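Local coordinates for p800 reaction center core protein (PDB 5V8K) that forms the homodimeric core of a heliobacterial photosynthetic reaction center, holding the bacteriochlorophylls that gather light and drive charge separation, and binding a [4Fe-4S] cluster, at residues A[336-341]-A[354-359]. Numbering follows the deposited sequence.
With GBF (Bacteriochlorophyll g), chain X.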
ATOM      1  N   ALA A 336      -1.761 -12.858 -18.417  1.00 37.34           N
ATOM      2  CA  ALA A 336      -2.589 -11.668 -18.264  1.00 37.05           C
ATOM      3  C   ALA A 336      -1.744 -10.418 -18.380  1.00 37.53           C
ATOM      4  O   ALA A 336      -2.258  -9.373 -18.785  1.00 38.79           O
ATOM      5  CB  ALA A 336      -3.339 -11.680 -16.925  1.00 37.78           C
ATOM      6  N   THR A 337      -0.451 -10.509 -18.038  1.00 35.54           N
ATOM      7  CA  THR A 337       0.451  -9.366 -18.202  1.00 36.77           C
ATOM      8  C   THR A 337       0.753  -9.127 -19.680  1.00 38.42           C
ATOM      9  O   THR A 337       0.756  -7.984 -20.129  1.00 38.00           O
ATOM     10  CB  THR A 337       1.766  -9.564 -17.436  1.00 36.09           C
ATOM     11  OG1 THR A 337       1.482  -9.698 -16.050  1.00 35.99           O
ATOM     12  CG2 THR A 337       2.684  -8.353 -17.564  1.00 36.56           C
ATOM     13  N   HIS A 338       0.989 -10.189 -20.452  1.00 38.19           N
ATOM     14  CA  HIS A 338       1.206 -10.013 -21.885  1.00 39.89           C
ATOM     15  C   HIS A 338      -0.022  -9.374 -22.516  1.00 39.31           C
ATOM     16  O   HIS A 338       0.074  -8.349 -23.187  1.00 38.15           O
ATOM     17  CB  HIS A 338       1.509 -11.341 -22.571  1.00 39.91           C
ATOM     18  CG  HIS A 338       1.257 -11.321 -24.053  1.00 41.04           C
ATOM     19  ND1 HIS A 338       2.265 -11.291 -24.986  1.00 41.22           N
ATOM     20  CD2 HIS A 338       0.106 -11.321 -24.764  1.00 40.38           C
ATOM     21  CE1 HIS A 338       1.752 -11.285 -26.201  1.00 42.79           C
ATOM     22  NE2 HIS A 338       0.439 -11.297 -26.091  1.00 42.12           N
ATOM     23  N   ASN A 339      -1.192  -9.962 -22.269  1.00 39.18           N
ATOM     24  CA  ASN A 339      -2.449  -9.407 -22.764  1.00 37.57           C
ATOM     25  C   ASN A 339      -2.694  -7.976 -22.303  1.00 41.78           C
ATOM     26  O   ASN A 339      -3.290  -7.186 -23.045  1.00 41.54           O
ATOM     27  CB  ASN A 339      -3.604 -10.282 -22.322  1.00 37.75           C
ATOM     28  CG  ASN A 339      -3.704 -11.524 -23.115  1.00 41.48           C
ATOM     29  OD1 ASN A 339      -3.006 -11.667 -24.108  1.00 39.50           O
ATOM     30  ND2 ASN A 339      -4.572 -12.450 -22.689  1.00 39.14           N
ATOM     31  N   THR A 340      -2.268  -7.636 -21.087  1.00 35.17           N
ATOM     32  CA  THR A 340      -2.434  -6.276 -20.576  1.00 33.01           C
ATOM     33  C   THR A 340      -1.606  -5.302 -21.394  1.00 33.27           C
ATOM     34  O   THR A 340      -2.090  -4.235 -21.787  1.00 34.50           O
ATOM     35  CB  THR A 340      -2.016  -6.205 -19.097  1.00 37.53           C
ATOM     36  OG1 THR A 340      -2.914  -6.967 -18.295  1.00 33.34           O
ATOM     37  CG2 THR A 340      -2.007  -4.786 -18.531  1.00 31.80           C
ATOM     38  N   ILE A 341      -0.339  -5.666 -21.639  1.00 34.66           N
ATOM     39  CA  ILE A 341       0.571  -4.847 -22.437  1.00 38.88           C
ATOM     40  C   ILE A 341       0.009  -4.657 -23.836  1.00 38.62           C
ATOM     41  O   ILE A 341       0.083  -3.567 -24.399  1.00 38.90           O
ATOM     42  CB  ILE A 341       1.975  -5.482 -22.458  1.00 39.91           C
ATOM     43  CG1 ILE A 341       2.629  -5.276 -21.097  1.00 38.29           C
ATOM     44  CG2 ILE A 341       2.875  -4.893 -23.543  1.00 42.14           C
ATOM     45  CD1 ILE A 341       3.918  -6.071 -20.980  1.00 36.23           C
ATOM     46  N   ALA A 354       3.825  -2.748 -30.432  1.00 52.61           N
ATOM     47  CA  ALA A 354       2.787  -2.660 -31.441  1.00 55.97           C
ATOM     48  C   ALA A 354       2.428  -4.027 -32.014  1.00 55.76           C
ATOM     49  O   ALA A 354       3.273  -4.917 -32.147  1.00 53.49           O
ATOM     50  CB  ALA A 354       3.225  -1.744 -32.577  1.00 53.94           C
ATOM     51  N   HIS A 355       1.147  -4.188 -32.328  1.00 68.39           N
ATOM     52  CA  HIS A 355       0.646  -5.382 -33.000  1.00 73.57           C
ATOM     53  C   HIS A 355       1.022  -6.663 -32.253  1.00 70.85           C
ATOM     54  O   HIS A 355       1.547  -7.615 -32.818  1.00 71.20           O
ATOM     55  CB  HIS A 355       1.143  -5.384 -34.439  1.00 77.49           C
ATOM     56  CG  HIS A 355       0.789  -4.122 -35.164  1.00 81.66           C
ATOM     57  ND1 HIS A 355       1.736  -3.258 -35.674  1.00 83.44           N
ATOM     58  CD2 HIS A 355      -0.414  -3.551 -35.410  1.00 82.54           C
ATOM     59  CE1 HIS A 355       1.129  -2.221 -36.225  1.00 84.50           C
ATOM     60  NE2 HIS A 355      -0.175  -2.378 -36.083  1.00 84.83           N
ATOM     61  N   MET A 356       0.753  -6.679 -30.949  1.00 54.98           N
ATOM     62  CA  MET A 356       0.897  -7.911 -30.202  1.00 48.28           C
ATOM     63  C   MET A 356      -0.314  -8.813 -30.436  1.00 45.57           C
ATOM     64  O   MET A 356      -1.421  -8.354 -30.718  1.00 45.69           O
ATOM     65  CB  MET A 356       1.080  -7.582 -28.746  1.00 49.51           C
ATOM     66  CG  MET A 356       2.355  -6.775 -28.478  1.00 47.20           C
ATOM     67  SD  MET A 356       2.393  -6.257 -26.763  1.00 44.51           S
ATOM     68  CE  MET A 356       2.333  -7.844 -25.935  1.00 43.23           C
ATOM     69  N   THR A 357      -0.077 -10.114 -30.400  1.00 47.08           N
ATOM     70  CA  THR A 357      -1.163 -11.082 -30.430  1.00 53.22           C
ATOM     71  C   THR A 357      -1.741 -11.262 -29.035  1.00 52.76           C
ATOM     72  O   THR A 357      -1.010 -11.262 -28.042  1.00 50.37           O
ATOM     73  CB  THR A 357      -0.652 -12.420 -30.977  1.00 54.48           C
ATOM     74  OG1 THR A 357      -0.284 -12.239 -32.348  1.00 61.63           O
ATOM     75  CG2 THR A 357      -1.731 -13.467 -30.925  1.00 53.65           C
ATOM     76  N   TYR A 358      -3.066 -11.399 -28.972  1.00 43.15           N
ATOM     77  CA  TYR A 358      -3.757 -11.739 -27.734  1.00 45.76           C
ATOM     78  C   TYR A 358      -3.621 -13.229 -27.461  1.00 47.32           C
ATOM     79  O   TYR A 358      -3.790 -14.045 -28.375  1.00 46.53           O
ATOM     80  CB  TYR A 358      -5.241 -11.397 -27.816  1.00 42.07           C
ATOM     81  CG  TYR A 358      -5.812 -10.822 -26.527  1.00 41.80           C
ATOM     82  CD1 TYR A 358      -5.553  -9.513 -26.174  1.00 40.65           C
ATOM     83  CD2 TYR A 358      -6.615 -11.577 -25.682  1.00 43.62           C
ATOM     84  CE1 TYR A 358      -6.081  -8.958 -25.029  1.00 40.15           C
ATOM     85  CE2 TYR A 358      -7.156 -11.023 -24.524  1.00 42.41           C
ATOM     86  CZ  TYR A 358      -6.878  -9.720 -24.209  1.00 42.38           C
ATOM     87  OH  TYR A 358      -7.391  -9.159 -23.075  1.00 42.92           O
ATOM     88  N   ILE A 359      -3.272 -13.584 -26.231  1.00 47.82           N
ATOM     89  CA  ILE A 359      -3.216 -14.989 -25.854  1.00 47.09           C
ATOM     90  C   ILE A 359      -4.627 -15.431 -25.501  1.00 48.47           C
ATOM     91  O   ILE A 359      -5.265 -14.877 -24.598  1.00 48.20           O
ATOM     92  CB  ILE A 359      -2.245 -15.226 -24.689  1.00 49.29           C
ATOM     93  CG1 ILE A 359      -0.828 -14.859 -25.124  1.00 48.82           C
ATOM     94  CG2 ILE A 359      -2.311 -16.683 -24.267  1.00 48.75           C
ATOM     95  CD1 ILE A 359       0.145 -14.838 -24.010  1.00 46.30           C
TER
HETATM   96 MG   GBF X1022       4.572 -12.121 -24.698  1.00 46.45          MG
HETATM   97  CHA GBF X1022       4.866 -11.563 -28.137  1.00 41.81           C
HETATM   98  CHB GBF X1022       3.641 -15.224 -25.349  1.00 48.61           C
HETATM   99  CHC GBF X1022       4.993 -12.640 -21.336  1.00 37.03           C
HETATM  100  CHD GBF X1022       6.014  -8.841 -24.274  1.00 42.62           C
HETATM  101  NA  GBF X1022       4.400 -13.193 -26.376  1.00 45.15           N
HETATM  102  C1A GBF X1022       4.470 -12.910 -27.672  1.00 42.27           C
HETATM  103  C2A GBF X1022       4.133 -13.944 -28.721  1.00 50.70           C
HETATM  104  C3A GBF X1022       3.482 -14.959 -27.798  1.00 48.40           C
HETATM  105  C4A GBF X1022       3.869 -14.427 -26.430  1.00 45.44           C
HETATM  106  CMA GBF X1022       1.957 -15.010 -27.999  1.00 46.37           C
HETATM  107  CAA GBF X1022       5.287 -14.583 -29.556  1.00 52.35           C
HETATM  108  CBA GBF X1022       6.470 -14.948 -28.681  1.00 67.40           C
HETATM  109  CGA GBF X1022       7.583 -15.588 -29.493  1.00 85.50           C
HETATM  110  O1A GBF X1022       7.499 -15.711 -30.712  1.00 89.01           O
HETATM  111  O2A GBF X1022       8.814 -15.985 -28.813  1.00 90.72           O
HETATM  112  NB  GBF X1022       4.283 -13.729 -23.497  1.00 42.44           N
HETATM  113  C1B GBF X1022       3.884 -14.937 -23.909  1.00 47.63           C
HETATM  114  C2B GBF X1022       3.732 -15.753 -22.776  1.00 47.45           C
HETATM  115  C3B GBF X1022       4.130 -15.019 -21.670  1.00 40.46           C
HETATM  116  C4B GBF X1022       4.509 -13.762 -22.172  1.00 41.77           C
HETATM  117  CMB GBF X1022       3.217 -17.164 -22.785  1.00 48.49           C
HETATM  118  CAB GBF X1022       4.135 -15.462 -20.251  1.00 45.70           C
HETATM  119  CBB GBF X1022       3.632 -16.568 -19.708  1.00 48.22           C
HETATM  120  NC  GBF X1022       5.310 -10.971 -23.179  1.00 40.93           N
HETATM  121  C1C GBF X1022       5.411 -11.332 -21.900  1.00 39.25           C
HETATM  122  C2C GBF X1022       5.920 -10.462 -20.818  1.00 39.44           C
HETATM  123  C3C GBF X1022       6.192  -9.437 -21.838  1.00 40.28           C
HETATM  124  C4C GBF X1022       5.806  -9.726 -23.126  1.00 39.89           C
HETATM  125  CMC GBF X1022       4.719 -10.088 -19.919  1.00 36.43           C
HETATM  126  CAC GBF X1022       6.780  -8.105 -21.540  1.00 37.42           C
HETATM  127  CBC GBF X1022       7.190  -7.745 -20.134  1.00 41.99           C
HETATM  128  ND  GBF X1022       5.366 -10.618 -25.769  1.00 42.07           N
HETATM  129  C1D GBF X1022       5.759  -9.360 -25.635  1.00 43.99           C
HETATM  130  C2D GBF X1022       5.927  -8.381 -26.907  1.00 41.94           C
HETATM  131  C3D GBF X1022       5.553  -9.423 -27.733  1.00 40.66           C
HETATM  132  C4D GBF X1022       5.244 -10.674 -27.147  1.00 43.73           C
HETATM  133  CMD GBF X1022       6.326  -6.957 -27.163  1.00 38.39           C
HETATM  134  CAD GBF X1022       5.598  -9.608 -29.207  1.00 47.73           C
HETATM  135  OBD GBF X1022       5.525  -8.777 -30.171  1.00 51.15           O
HETATM  136  CBD GBF X1022       5.110 -10.982 -29.488  1.00 42.79           C
HETATM  137  CGD GBF X1022       3.861 -11.012 -30.307  1.00 45.95           C
HETATM  138  O1D GBF X1022       2.745 -10.755 -29.869  1.00 44.10           O
HETATM  139  O2D GBF X1022       3.950 -11.401 -31.677  1.00 49.91           O
HETATM  140  CED GBF X1022       2.838 -11.104 -32.512  1.00 45.51           C
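With CG of H338 turned away from its backbone N (chi1 159°), the imidazole leaves helix 311-344 between the loop 354-359 and a bacteriochlorophyll g; chi3 of M356, bent to 59°, sets its CE over one ring face, while I359 CD1 covers the opposite one. The ring is sandwiched between two CH-pi contacts, M356 CE lying 3.7 Å and I359 CD1 3.9 Å from the H338 centroid. At its edge, H338 NE2 gives a nearly straight hydrogen bond to T357 O, very short at 2.4 Å and of doubtful exact length, which probably fixes the ring's rotation with ND1 toward the magnesium, 2.5 Å away. N339 pairs twice with I359: OD1 accepts from I359 N (2.9 Å) and ND2 donates to I359 O (3.2 Å), both on carbonyl lone pairs. The same amide stacks on the Y358 ring, planes 9° apart, while Y358 OH bonds D343 and W463. Were Y358 an alanine, the N339 amide would probably lose the ring it stacks on and D343 its phenol partner. I341 CG2 meets M356 SD. T357 N bonds the pigment's O1D (2.9 Å), adding a second polar hold on a histidine-ligated bacteriochlorophyll g site, its axial imidazole bonded through NE2 to a backbone carbonyl.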